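Side-chain contacts in SUMO-1 cysteine protease S273R (African swine fever virus pig/Kenya/KEN-50/1950, PDB 6LJ9), which probably cleaves the viral polyproteins pp220 and pp62 into mature core-shell proteins and uses the same cysteine protease activity to blunt host innate immune defences: residues 223-228 with 233-238; 157-162 with 166-171; 184-189 with 250-255; 171-176 with 242-247. One frame throughout, in Å; residues are numbered along the deposited sequence.

Contact 1: 223-228 with 233-238; sequences IRHQRS and GPYSLF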
loop_
_atom_site.group_PDB
_atom_site.type_symbol
_atom_site.label_atom_id
_atom_site.label_comp_id
_atom_site.label_asym_id
_atom_site.label_seq_id
_atom_site.Cartn_x
_atom_site.Cartn_y
_atom_site.Cartn_z
ATOM N N ILE B 223 -21.776 0.899 19.577
ATOM C CA ILE B 223 -21.572 2.051 20.447
ATOM C C ILE B 223 -22.179 3.283 19.791
ATOM O O ILE B 223 -22.053 3.480 18.576
ATOM C CB ILE B 223 -20.076 2.273 20.745
ATOM C CG1 ILE B 223 -19.522 1.130 21.593
ATOM C CG2 ILE B 223 -19.848 3.606 21.444
ATOM C CD1 ILE B 223 -18.101 1.359 22.043
ATOM N N ARG B 224 -22.847 4.107 20.599
ATOM C CA ARG B 224 -23.280 5.439 20.179
ATOM C C ARG B 224 -22.129 6.398 20.455
ATOM O O ARG B 224 -21.998 6.952 21.547
ATOM C CB ARG B 224 -24.556 5.850 20.903
ATOM C CG ARG B 224 -25.002 7.276 20.613
ATOM C CD ARG B 224 -26.337 7.586 21.266
ATOM N NE ARG B 224 -26.640 9.013 21.231
ATOM C CZ ARG B 224 -27.186 9.637 20.191
ATOM N NH1 ARG B 224 -27.488 8.960 19.092
ATOM N NH2 ARG B 224 -27.426 10.940 20.250
ATOM N N HIS B 225 -21.271 6.584 19.449
ATOM C CA HIS B 225 -20.104 7.442 19.620
ATOM C C HIS B 225 -20.492 8.915 19.653
ATOM O O HIS B 225 -19.992 9.676 20.489
ATOM C CB HIS B 225 -19.098 7.192 18.495
ATOM C CG HIS B 225 -18.556 5.798 18.461
ATOM N ND1 HIS B 225 -17.556 5.369 19.305
ATOM C CD2 HIS B 225 -18.865 4.739 17.675
ATOM C CE1 HIS B 225 -17.275 4.105 19.046
ATOM N NE2 HIS B 225 -18.057 3.697 18.061
ATOM N N GLN B 226 -21.379 9.332 18.756
ATOM C CA GLN B 226 -21.656 10.745 18.530
ATOM C C GLN B 226 -22.732 11.237 19.490
ATOM O O GLN B 226 -23.831 10.672 19.545
ATOM C CB GLN B 226 -22.085 10.973 17.082
ATOM C CG GLN B 226 -22.498 12.399 16.766
ATOM C CD GLN B 226 -22.819 12.590 15.299
ATOM O OE1 GLN B 226 -22.486 11.745 14.468
ATOM N NE2 GLN B 226 -23.471 13.700 14.971
ATOM N N ARG B 227 -22.413 12.290 20.242
ATOM C CA ARG B 227 -23.389 12.997 21.056
ATOM C C ARG B 227 -23.731 14.373 20.504
ATOM O O ARG B 227 -24.707 14.979 20.960
ATOM C CB ARG B 227 -22.882 13.142 22.499
ATOM C CG ARG B 227 -22.758 11.825 23.245
ATOM C CD ARG B 227 -22.175 12.028 24.634
ATOM N NE ARG B 227 -21.809 10.762 25.261
ATOM C CZ ARG B 227 -21.131 10.661 26.400
ATOM N NH1 ARG B 227 -20.740 11.755 27.040
ATOM N NH2 ARG B 227 -20.842 9.466 26.897
ATOM N N SER B 228 -22.958 14.877 19.546
ATOM C CA SER B 228 -23.246 16.146 18.903
ATOM C C SER B 228 -24.202 15.929 17.732
ATOM O O SER B 228 -24.580 14.802 17.400
ATOM C CB SER B 228 -21.949 16.816 18.444
ATOM O OG SER B 228 -21.290 16.044 17.454
ATOM N N GLY B 233 -20.265 13.580 9.674
ATOM C CA GLY B 233 -19.394 13.638 8.526
ATOM C C GLY B 233 -17.965 13.265 8.871
ATOM O O GLY B 233 -17.389 12.333 8.299
ATOM N N PRO B 234 -17.356 14.002 9.808
ATOM C CA PRO B 234 -16.010 13.616 10.267
ATOM C C PRO B 234 -15.939 12.205 10.825
ATOM O O PRO B 234 -14.912 11.535 10.661
ATOM C CB PRO B 234 -15.700 14.666 11.341
ATOM C CG PRO B 234 -16.485 15.857 10.923
ATOM C CD PRO B 234 -17.756 15.322 10.327
ATOM N N TYR B 235 -16.997 11.737 11.492
ATOM C CA TYR B 235 -17.007 10.366 11.996
ATOM C C TYR B 235 -16.889 9.362 10.856
ATOM O O TYR B 235 -16.110 8.405 10.934
ATOM C CB TYR B 235 -18.283 10.107 12.799
ATOM C CG TYR B 235 -18.142 10.284 14.295
ATOM C CD1 TYR B 235 -17.464 9.347 15.065
ATOM C CD2 TYR B 235 -18.708 11.374 14.941
ATOM C CE1 TYR B 235 -17.343 9.501 16.432
ATOM C CE2 TYR B 235 -18.592 11.536 16.305
ATOM C CZ TYR B 235 -17.909 10.598 17.047
ATOM O OH TYR B 235 -17.793 10.758 18.408
ATOM N N SER B 236 -17.659 9.566 9.785
ATOM C CA SER B 236 -17.659 8.614 8.679
ATOM C C SER B 236 -16.325 8.617 7.943
ATOM O O SER B 236 -15.825 7.559 7.544
ATOM C CB SER B 236 -18.800 8.931 7.713
ATOM O OG SER B 236 -20.045 8.967 8.389
ATOM N N LEU B 237 -15.733 9.798 7.752
ATOM C CA LEU B 237 -14.443 9.873 7.077
ATOM C C LEU B 237 -13.330 9.295 7.940
ATOM O O LEU B 237 -12.399 8.667 7.423
ATOM C CB LEU B 237 -14.132 11.321 6.699
ATOM C CG LEU B 237 -14.864 11.888 5.482
ATOM C CD1 LEU B 237 -14.538 13.359 5.317
ATOM C CD2 LEU B 237 -14.490 11.115 4.230
ATOM N N PHE B 238 -13.405 9.497 9.258
ATOM C CA PHE B 238 -12.368 8.982 10.146
ATOM C C PHE B 238 -12.374 7.459 10.181
ATOM O O PHE B 238 -11.314 6.833 10.289
ATOM C CB PHE B 238 -12.547 9.547 11.555
ATOM C CG PHE B 238 -11.562 9.007 12.555
ATOM C CD1 PHE B 238 -10.293 9.552 12.658
ATOM C CD2 PHE B 238 -11.906 7.961 13.396
ATOM C CE1 PHE B 238 -9.383 9.060 13.577
ATOM C CE2 PHE B 238 -11.000 7.465 14.317
ATOM C CZ PHE B 238 -9.738 8.016 14.407
#
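The loop that precedes the helix beginning at Cys232, the inferred nucleophile of this Ulp1-like protease, comes down on Tyr235, whose ring is met by His225 and Gln226. Each loop residue contributes its CB: His225 CB lies 3.6 Å from Tyr235 CE1 and Gln226 CB lies 3.6 Å from Tyr235 CE2, so two successive residues lie off the same side of the ring plane, one by each carbon next to CZ. A flat aromatic suits the spot, because it can serve both neighbours while its hydroxyl reaches beyond them. That hydroxyl is hydrogen-bonded to Ile257 O, and His225 O also lies near it. The His225 ring is carried away from the tyrosine: NE2 bonds to the carbonyl of Phe252 and ND1 to the amide of Ile257, a pairing that suits a neutral imidazole with its proton on NE2.

Gln226 extends fully, with CG anti to the backbone N (chi1 176°), and its amide plane runs within 3° of the Tyr235 ring plane. Both ends of the amide are held. NE2 donates to Ser228 O at 2.9 Å from above the carbonyl plane, and OE1 is bonded to Ser188 OG, which fixes the amide against flipping. The Gln226 side chain comes to about 3 Å from that of Cys232, nearest atoms, consistent with its predicted substrate-binding role and with the oxyanion-hole glutamine of related Ulp1 proteases.

Around this cluster, Met262 of helix 259-269 packs on Tyr235. Next on helix 232-244, Ser236 touches Trp169 and Ala171 of strand 169-175, and Leu237 packs on helix 90-103.

Contact 2: 157-162 with 166-171; sequences LNTDFS and GKHWVA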
loop_
_atom_site.group_PDB
_atom_site.type_symbol
_atom_site.label_atom_id
_atom_site.label_comp_id
_atom_site.label_asym_id
_atom_site.label_seq_id
_atom_site.Cartn_x
_atom_site.Cartn_y
_atom_site.Cartn_z
ATOM N N LEU B 157 -22.242 7.740 2.796
ATOM C CA LEU B 157 -23.580 7.943 2.263
ATOM C C LEU B 157 -24.465 8.636 3.289
ATOM O O LEU B 157 -24.193 8.622 4.493
ATOM C CB LEU B 157 -24.219 6.617 1.825
ATOM C CG LEU B 157 -24.368 5.509 2.865
ATOM C CD1 LEU B 157 -25.826 5.343 3.265
ATOM C CD2 LEU B 157 -23.804 4.209 2.326
ATOM N N ASN B 158 -25.537 9.243 2.786
ATOM C CA ASN B 158 -26.492 9.984 3.600
ATOM C C ASN B 158 -27.722 9.115 3.830
ATOM O O ASN B 158 -28.344 8.648 2.871
ATOM C CB ASN B 158 -26.878 11.295 2.915
ATOM C CG ASN B 158 -27.630 12.239 3.832
ATOM O OD1 ASN B 158 -28.129 11.841 4.884
ATOM N ND2 ASN B 158 -27.719 13.502 3.432
ATOM N N THR B 159 -28.072 8.905 5.098
ATOM C CA THR B 159 -29.228 8.098 5.468
ATOM C C THR B 159 -30.521 8.901 5.515
ATOM O O THR B 159 -31.511 8.424 6.077
ATOM C CB THR B 159 -28.997 7.427 6.825
ATOM O OG1 THR B 159 -28.783 8.428 7.826
ATOM C CG2 THR B 159 -27.788 6.509 6.765
ATOM N N ASP B 160 -30.535 10.105 4.936
ATOM C CA ASP B 160 -31.731 10.937 4.978
ATOM C C ASP B 160 -32.875 10.352 4.160
ATOM O O ASP B 160 -34.031 10.728 4.382
ATOM C CB ASP B 160 -31.403 12.348 4.487
ATOM C CG ASP B 160 -32.440 13.372 4.911
ATOM O OD1 ASP B 160 -33.303 13.037 5.749
ATOM O OD2 ASP B 160 -32.390 14.511 4.406
ATOM N N PHE B 161 -32.586 9.448 3.219
ATOM C CA PHE B 161 -33.660 8.815 2.458
ATOM C C PHE B 161 -34.569 8.002 3.371
ATOM O O PHE B 161 -35.799 8.056 3.245
ATOM C CB PHE B 161 -33.083 7.946 1.338
ATOM C CG PHE B 161 -32.212 6.819 1.819
ATOM C CD1 PHE B 161 -32.735 5.549 2.005
ATOM C CD2 PHE B 161 -30.865 7.024 2.069
ATOM C CE1 PHE B 161 -31.938 4.511 2.443
ATOM C CE2 PHE B 161 -30.061 5.989 2.507
ATOM C CZ PHE B 161 -30.597 4.730 2.694
ATOM N N SER B 162 -33.987 7.247 4.300
ATOM C CA SER B 162 -34.770 6.670 5.380
ATOM C C SER B 162 -35.155 7.776 6.354
ATOM O O SER B 162 -34.359 8.680 6.629
ATOM C CB SER B 162 -33.978 5.573 6.092
ATOM O OG SER B 162 -34.797 4.856 6.999
ATOM N N GLY B 166 -32.656 14.540 9.291
ATOM C CA GLY B 166 -32.060 15.114 8.100
ATOM C C GLY B 166 -30.775 14.441 7.668
ATOM O O GLY B 166 -30.675 13.210 7.671
ATOM N N LYS B 167 -29.784 15.247 7.294
ATOM C CA LYS B 167 -28.514 14.722 6.812
ATOM C C LYS B 167 -27.777 13.985 7.922
ATOM O O LYS B 167 -27.522 14.546 8.992
ATOM C CB LYS B 167 -27.655 15.862 6.269
ATOM C CG LYS B 167 -26.209 15.481 6.006
ATOM C CD LYS B 167 -25.388 16.695 5.603
ATOM C CE LYS B 167 -25.899 17.305 4.310
ATOM N NZ LYS B 167 -25.085 18.480 3.891
ATOM N N HIS B 168 -27.433 12.724 7.664
ATOM C CA HIS B 168 -26.652 11.918 8.598
ATOM C C HIS B 168 -25.721 11.033 7.784
ATOM O O HIS B 168 -26.178 10.127 7.081
ATOM C CB HIS B 168 -27.551 11.077 9.505
ATOM C CG HIS B 168 -26.808 10.352 10.583
ATOM N ND1 HIS B 168 -26.442 10.954 11.768
ATOM C CD2 HIS B 168 -26.355 9.078 10.652
ATOM C CE1 HIS B 168 -25.801 10.080 12.523
ATOM N NE2 HIS B 168 -25.733 8.934 11.869
ATOM N N TRP B 169 -24.420 11.294 7.877
ATOM C CA TRP B 169 -23.440 10.536 7.116
ATOM C C TRP B 169 -23.061 9.256 7.847
ATOM O O TRP B 169 -22.835 9.258 9.061
ATOM C CB TRP B 169 -22.187 11.375 6.866
ATOM C CG TRP B 169 -22.436 12.632 6.092
ATOM C CD1 TRP B 169 -22.493 13.903 6.586
ATOM C CD2 TRP B 169 -22.659 12.740 4.681
ATOM N NE1 TRP B 169 -22.736 14.794 5.570
ATOM C CE2 TRP B 169 -22.843 14.106 4.390
ATOM C CE3 TRP B 169 -22.721 11.814 3.636
ATOM C CZ2 TRP B 169 -23.086 14.568 3.097
ATOM C CZ3 TRP B 169 -22.960 12.274 2.355
ATOM C CH2 TRP B 169 -23.141 13.638 2.096
ATOM N N VAL B 170 -22.995 8.156 7.098
ATOM C CA VAL B 170 -22.475 6.890 7.592
ATOM C C VAL B 170 -21.458 6.376 6.583
ATOM O O VAL B 170 -21.471 6.747 5.407
ATOM C CB VAL B 170 -23.583 5.840 7.832
ATOM C CG1 VAL B 170 -24.579 6.340 8.870
ATOM C CG2 VAL B 170 -24.285 5.506 6.532
ATOM N N ALA B 171 -20.566 5.513 7.057
ATOM C CA ALA B 171 -19.468 5.006 6.250
ATOM C C ALA B 171 -19.685 3.540 5.898
ATOM O O ALA B 171 -20.288 2.781 6.661
ATOM C CB ALA B 171 -18.130 5.168 6.979
#
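Asn158 and His168 meet through the asparagine carbonyl: the His168 amide N donates to Asn158 OD1 at 3.0 Å, with an N-H...O angle of 168°. Asp160 N reaches the same oxygen from the opposite face of its plane, closing an Asx turn. An asparagine fits because its short side chain, with CG anti to the backbone N (chi1 -168°), brings OD1 between the two amides.

Thr159 grips the carbonyl of His168: its N (3.0 Å) and OG1 (3.2 Å) both donate to His168 O. Its methyl CG2 turns to Val170 CG2 at 3.7 Å. Leu157 CD1 touches that valine methyl too, at 3.6 Å, so branched apolar groups gather on one face of the sheet. On the other face Asn158 CB lies over the Trp169 ring, offset toward its rim, and Trp169 NE1 is bonded to Leu88 O.

Further out, Leu157 and Val170 exchange backbone hydrogen bonds, and Gly166 adopts angles that residues with a CB avoid. The whole is an antiparallel beta hairpin fixing the main chain of His168, the inferred catalytic histidine, whose side chain touches Cys232, the inferred nucleophile, and whose NE2 bonds to Asn187 OD1, where Ulp1 proteases usually have an aspartate.

Contact 3: 184-189 with 250-255; sequences EYFNSA and THFIST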
loop_
_atom_site.group_PDB
_atom_site.type_symbol
_atom_site.label_atom_id
_atom_site.label_comp_id
_atom_site.label_asym_id
_atom_site.label_seq_id
_atom_site.Cartn_x
_atom_site.Cartn_y
_atom_site.Cartn_z
ATOM N N GLU B 184 -18.276 -3.633 5.898
ATOM C CA GLU B 184 -18.492 -2.932 7.155
ATOM C C GLU B 184 -19.408 -1.733 6.955
ATOM O O GLU B 184 -19.269 -0.986 5.982
ATOM C CB GLU B 184 -17.156 -2.481 7.752
ATOM C CG GLU B 184 -16.120 -3.592 7.825
ATOM C CD GLU B 184 -14.723 -3.072 8.094
ATOM O OE1 GLU B 184 -14.590 -1.893 8.480
ATOM O OE2 GLU B 184 -13.757 -3.843 7.915
ATOM N N TYR B 185 -20.344 -1.563 7.886
ATOM C CA TYR B 185 -21.232 -0.408 7.939
ATOM C C TYR B 185 -21.058 0.256 9.295
ATOM O O TYR B 185 -21.349 -0.355 10.329
ATOM C CB TYR B 185 -22.691 -0.820 7.716
ATOM C CG TYR B 185 -23.701 0.287 7.949
ATOM C CD1 TYR B 185 -24.244 0.505 9.210
ATOM C CD2 TYR B 185 -24.116 1.106 6.909
ATOM C CE1 TYR B 185 -25.167 1.509 9.429
ATOM C CE2 TYR B 185 -25.042 2.115 7.120
ATOM C CZ TYR B 185 -25.562 2.311 8.384
ATOM O OH TYR B 185 -26.482 3.310 8.611
ATOM N N PHE B 186 -20.585 1.499 9.294
ATOM C CA PHE B 186 -20.330 2.241 10.522
ATOM C C PHE B 186 -21.322 3.391 10.636
ATOM O O PHE B 186 -21.393 4.246 9.748
ATOM C CB PHE B 186 -18.895 2.766 10.563
ATOM C CG PHE B 186 -18.618 3.668 11.729
ATOM C CD1 PHE B 186 -18.581 3.163 13.019
ATOM C CD2 PHE B 186 -18.395 5.022 11.539
ATOM C CE1 PHE B 186 -18.329 3.992 14.097
ATOM C CE2 PHE B 186 -18.140 5.855 12.611
ATOM C CZ PHE B 186 -18.107 5.340 13.892
ATOM N N ASN B 187 -22.085 3.403 11.728
ATOM C CA ASN B 187 -22.996 4.493 12.064
ATOM C C ASN B 187 -22.564 5.042 13.418
ATOM O O ASN B 187 -22.646 4.339 14.430
ATOM C CB ASN B 187 -24.449 4.014 12.097
ATOM C CG ASN B 187 -25.448 5.162 12.175
ATOM O OD1 ASN B 187 -25.192 6.190 12.802
ATOM N ND2 ASN B 187 -26.598 4.983 11.533
ATOM N N SER B 188 -22.105 6.295 13.435
ATOM C CA SER B 188 -21.629 6.893 14.676
ATOM C C SER B 188 -22.737 7.045 15.710
ATOM O O SER B 188 -22.442 7.173 16.903
ATOM C CB SER B 188 -20.996 8.256 14.395
ATOM O OG SER B 188 -21.938 9.147 13.827
ATOM N N ALA B 189 -24.001 7.037 15.287
ATOM C CA ALA B 189 -25.102 7.161 16.232
ATOM C C ALA B 189 -25.501 5.825 16.843
ATOM O O ALA B 189 -26.156 5.809 17.890
ATOM C CB ALA B 189 -26.314 7.800 15.548
ATOM N N THR B 250 -12.912 -3.635 15.409
ATOM C CA THR B 250 -13.216 -3.951 16.800
ATOM C C THR B 250 -12.964 -2.772 17.730
ATOM O O THR B 250 -13.577 -2.707 18.800
ATOM C CB THR B 250 -12.386 -5.152 17.266
ATOM O OG1 THR B 250 -11.013 -4.759 17.397
ATOM C CG2 THR B 250 -12.481 -6.299 16.264
ATOM N N HIS B 251 -12.069 -1.853 17.357
ATOM C CA HIS B 251 -11.861 -0.651 18.161
ATOM C C HIS B 251 -13.102 0.231 18.152
ATOM O O HIS B 251 -13.477 0.799 19.185
ATOM C CB HIS B 251 -10.651 0.132 17.648
ATOM C CG HIS B 251 -10.148 1.172 18.602
ATOM N ND1 HIS B 251 -8.989 1.012 19.331
ATOM C CD2 HIS B 251 -10.640 2.388 18.940
ATOM C CE1 HIS B 251 -8.791 2.083 20.080
ATOM N NE2 HIS B 251 -9.779 2.931 19.862
ATOM N N PHE B 252 -13.750 0.360 16.992
ATOM C CA PHE B 252 -14.991 1.118 16.892
ATOM C C PHE B 252 -16.169 0.388 17.521
ATOM O O PHE B 252 -17.235 0.992 17.682
ATOM C CB PHE B 252 -15.303 1.424 15.425
ATOM C CG PHE B 252 -14.282 2.302 14.754
ATOM C CD1 PHE B 252 -13.090 1.772 14.287
ATOM C CD2 PHE B 252 -14.523 3.655 14.574
ATOM C CE1 PHE B 252 -12.153 2.574 13.666
ATOM C CE2 PHE B 252 -13.591 4.462 13.949
ATOM C CZ PHE B 252 -12.403 3.921 13.496
ATOM N N ILE B 253 -16.002 -0.884 17.873
ATOM C CA ILE B 253 -17.079 -1.653 18.482
ATOM C C ILE B 253 -17.037 -1.584 20.008
ATOM O O ILE B 253 -18.089 -1.599 20.657
ATOM C CB ILE B 253 -17.018 -3.112 17.989
ATOM C CG1 ILE B 253 -17.346 -3.189 16.495
ATOM C CG2 ILE B 253 -17.956 -4.011 18.788
ATOM C CD1 ILE B 253 -17.358 -4.601 15.940
ATOM N N SER B 254 -15.846 -1.482 20.602
ATOM C CA SER B 254 -15.701 -1.616 22.045
ATOM C C SER B 254 -15.277 -0.344 22.764
ATOM O O SER B 254 -15.544 -0.222 23.964
ATOM C CB SER B 254 -14.690 -2.724 22.373
ATOM O OG SER B 254 -13.454 -2.493 21.718
ATOM N N THR B 255 -14.632 0.600 22.083
ATOM C CA THR B 255 -14.134 1.817 22.710
ATOM C C THR B 255 -14.779 3.030 22.055
ATOM O O THR B 255 -14.835 3.119 20.824
ATOM C CB THR B 255 -12.610 1.909 22.605
ATOM O OG1 THR B 255 -12.022 0.710 23.123
ATOM C CG2 THR B 255 -12.096 3.100 23.400
#
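Phe186 lies near the end of strand 181-186 and Phe252 on the short helix 249-254, and their CA atoms, 8.4 Å apart, mark the closest approach of the two backbones. That spacing is too wide for main-chain bonding, so the gap is bridged by side chains alone. Phe186 points at the helix with CG anti to its backbone N (chi1 174°), and Phe252 answers from the helix.

The rings form a T-shaped (edge-to-face) pair in which the edge of Phe252 is turned toward the face of Phe186. Their centroids are 5.4 Å apart and their planes make 73°. The nearest atoms are Phe186 CE1 and Phe252 CD2, at 3.9 Å, with Phe252 CD2 almost as close to Phe186 CZ. Ser188 N lies over one face of the Phe186 ring, offset toward its rim.

The backbone between turns at Asn187, an inferred active-site residue: its OD1 accepts from Ala189 N at 2.9 Å in an Asx turn, and the same oxygen also accepts from His168 NE2, while ND2 makes a weak bond to Tyr185 OH.

Tyr239 of helix 232-244 joins the aromatic cluster, stacked on Phe186 and edge-to-face with Phe252, and Val220 touches both phenylalanines. With no hydrogen bond across the two segments, the contact is held by dispersion and by the modest electrostatics of ring C-H against a pi face. Phenylalanine suits such a buried place, because it fills space without bringing a polar group that would need a partner.

Contact 4: 171-176 with 242-247; sequences AIFVDM and ARLDNV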
loop_
_atom_site.group_PDB
_atom_site.type_symbol
_atom_site.label_atom_id
_atom_site.label_comp_id
_atom_site.label_asym_id
_atom_site.label_seq_id
_atom_site.Cartn_x
_atom_site.Cartn_y
_atom_site.Cartn_z
ATOM N N ALA B 171 -20.566 5.513 7.057
ATOM C CA ALA B 171 -19.468 5.006 6.250
ATOM C C ALA B 171 -19.685 3.540 5.898
ATOM O O ALA B 171 -20.288 2.781 6.661
ATOM C CB ALA B 171 -18.130 5.168 6.979
ATOM N N ILE B 172 -19.188 3.154 4.723
ATOM C CA ILE B 172 -19.161 1.766 4.279
ATOM C C ILE B 172 -17.743 1.447 3.831
ATOM O O ILE B 172 -17.183 2.149 2.982
ATOM C CB ILE B 172 -20.163 1.496 3.138
ATOM C CG1 ILE B 172 -21.591 1.424 3.683
ATOM C CG2 ILE B 172 -19.799 0.217 2.392
ATOM C CD1 ILE B 172 -22.598 0.842 2.705
ATOM N N PHE B 173 -17.161 0.397 4.406
ATOM C CA PHE B 173 -15.787 0.010 4.113
ATOM C C PHE B 173 -15.733 -1.482 3.822
ATOM O O PHE B 173 -16.272 -2.286 4.588
ATOM C CB PHE B 173 -14.856 0.360 5.278
ATOM C CG PHE B 173 -13.399 0.235 4.943
ATOM C CD1 PHE B 173 -12.744 1.248 4.265
ATOM C CD2 PHE B 173 -12.684 -0.895 5.306
ATOM C CE1 PHE B 173 -11.403 1.138 3.952
ATOM C CE2 PHE B 173 -11.343 -1.012 4.996
ATOM C CZ PHE B 173 -10.702 0.006 4.318
ATOM N N VAL B 174 -15.087 -1.842 2.718
ATOM C CA VAL B 174 -14.893 -3.232 2.323
ATOM C C VAL B 174 -13.401 -3.517 2.398
ATOM O O VAL B 174 -12.610 -2.949 1.633
ATOM C CB VAL B 174 -15.442 -3.514 0.919
ATOM C CG1 VAL B 174 -15.163 -4.955 0.518
ATOM C CG2 VAL B 174 -16.932 -3.217 0.863
ATOM N N ASP B 175 -13.009 -4.391 3.319
ATOM C CA ASP B 175 -11.608 -4.729 3.535
ATOM C C ASP B 175 -11.335 -6.079 2.882
ATOM O O ASP B 175 -11.827 -7.113 3.347
ATOM C CB ASP B 175 -11.282 -4.755 5.027
ATOM C CG ASP B 175 -9.796 -4.871 5.302
ATOM O OD1 ASP B 175 -9.005 -4.937 4.337
ATOM O OD2 ASP B 175 -9.416 -4.894 6.492
HETATM N N MSE B 176 -10.558 -6.066 1.804
HETATM C CA MSE B 176 -10.210 -7.286 1.086
HETATM C C MSE B 176 -8.708 -7.551 1.163
HETATM O O MSE B 176 -8.123 -8.138 0.253
HETATM C CB MSE B 176 -10.658 -7.191 -0.375
HETATM C CG MSE B 176 -12.159 -7.028 -0.553
HETATM SE SE MSE B 176 -12.659 -6.504 -2.365
HETATM C CE MSE B 176 -12.031 -4.659 -2.328
ATOM N N ALA B 242 -9.117 5.384 9.383
ATOM C CA ALA B 242 -8.561 4.490 10.393
ATOM C C ALA B 242 -8.450 3.062 9.869
ATOM O O ALA B 242 -7.453 2.378 10.126
ATOM C CB ALA B 242 -9.411 4.532 11.661
ATOM N N ARG B 243 -9.463 2.594 9.134
ATOM C CA ARG B 243 -9.388 1.258 8.552
ATOM C C ARG B 243 -8.295 1.184 7.492
ATOM O O ARG B 243 -7.638 0.147 7.338
ATOM C CB ARG B 243 -10.738 0.861 7.952
ATOM C CG ARG B 243 -11.886 0.824 8.948
ATOM C CD ARG B 243 -11.809 -0.376 9.876
ATOM N NE ARG B 243 -12.007 -1.636 9.165
ATOM C CZ ARG B 243 -11.034 -2.495 8.881
ATOM N NH1 ARG B 243 -9.789 -2.234 9.255
ATOM N NH2 ARG B 243 -11.305 -3.617 8.230
ATOM N N LEU B 244 -8.090 2.277 6.750
ATOM C CA LEU B 244 -7.011 2.316 5.768
ATOM C C LEU B 244 -5.650 2.220 6.442
ATOM O O LEU B 244 -4.737 1.566 5.922
ATOM C CB LEU B 244 -7.108 3.592 4.931
ATOM C CG LEU B 244 -8.160 3.621 3.820
ATOM C CD1 LEU B 244 -8.211 4.994 3.166
ATOM C CD2 LEU B 244 -7.873 2.544 2.784
ATOM N N ASP B 245 -5.491 2.865 7.598
ATOM C CA ASP B 245 -4.278 2.749 8.396
ATOM C C ASP B 245 -4.297 1.537 9.318
ATOM O O ASP B 245 -3.522 1.488 10.280
ATOM C CB ASP B 245 -4.048 4.025 9.206
ATOM C CG ASP B 245 -3.620 5.188 8.339
ATOM O OD1 ASP B 245 -3.076 4.940 7.241
ATOM O OD2 ASP B 245 -3.825 6.347 8.753
ATOM N N ASN B 246 -5.175 0.569 9.044
ATOM C CA ASN B 246 -5.177 -0.735 9.701
ATOM C C ASN B 246 -5.569 -0.653 11.172
ATOM O O ASN B 246 -5.051 -1.405 12.000
ATOM C CB ASN B 246 -3.823 -1.438 9.546
ATOM C CG ASN B 246 -3.641 -2.047 8.168
ATOM O OD1 ASN B 246 -4.108 -3.157 7.903
ATOM N ND2 ASN B 246 -2.967 -1.324 7.281
ATOM N N VAL B 247 -6.479 0.254 11.513
ATOM C CA VAL B 247 -7.151 0.205 12.807
ATOM C C VAL B 247 -8.335 -0.744 12.672
ATOM O O VAL B 247 -9.222 -0.529 11.839
ATOM C CB VAL B 247 -7.603 1.600 13.262
ATOM C CG1 VAL B 247 -8.416 1.505 14.549
ATOM C CG2 VAL B 247 -6.401 2.512 13.456
#
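Arg243 and Asp175 form a salt bridge in which Arg243 NH2 donates to Asp175 OD2 at 2.9 Å, with an N-H...O angle of 141°. The carboxylate oxygen is met on its anti side, and the two flat groups are steeply turned against each other rather than paired in one plane. Both ions have second partners: Arg243 NH2 also bridges to Glu184 OE2, and Asp175 OD1 to Arg177 NE. The guanidinium charge probably compensates the two buried acids and would help keep them ionised.

Arg243 NH1 donates to Val247 O at 3.1 Å, so the arginine also holds the chain just past its own helix. Bends at chi2 (-74°) and chi3 (-67°) fold it back over Phe173. Its CB makes a CH-pi contact, 3.6 Å from the Phe173 ring centroid, and one guanidinium face lies toward Phe173 CE2. Leu244 CD2 comes to the edge of that ring, 4.0 Å from Phe173 CE1.

A Schellman motif ends helix 232-244, with Asn246 at positive phi. The end of the helix packs against strand 169-175, next to strand 181-186 in the sheet, while Thr152 of strand 152-158 touches both Phe173 and Leu244.

All four contacts lie in the Ulp1-like catalytic region, their centres 9 to 19 Å apart. Contact 2 closes first along the chain. Contacts 3 and 4 then interleave, and contact 1 falls between the two segments of each. In one mixed sheet, strands 152-158 and 169-175 pair in contact 2, 169-175 also serves contact 4, and 181-186 serves contact 3, while helix 232-244 serves contacts 1 and 4. Contacts 1, 2 and 3 converge on the active site, placing Gln226 and His168 by Cys232, the inferred nucleophile, with Asn187 behind His168. Contact 4 ties the helix's far end to the sheet, and Ser236 beside Trp169 joins contacts 1 and 2. Contacts 3 and 4 also touch the second subunit.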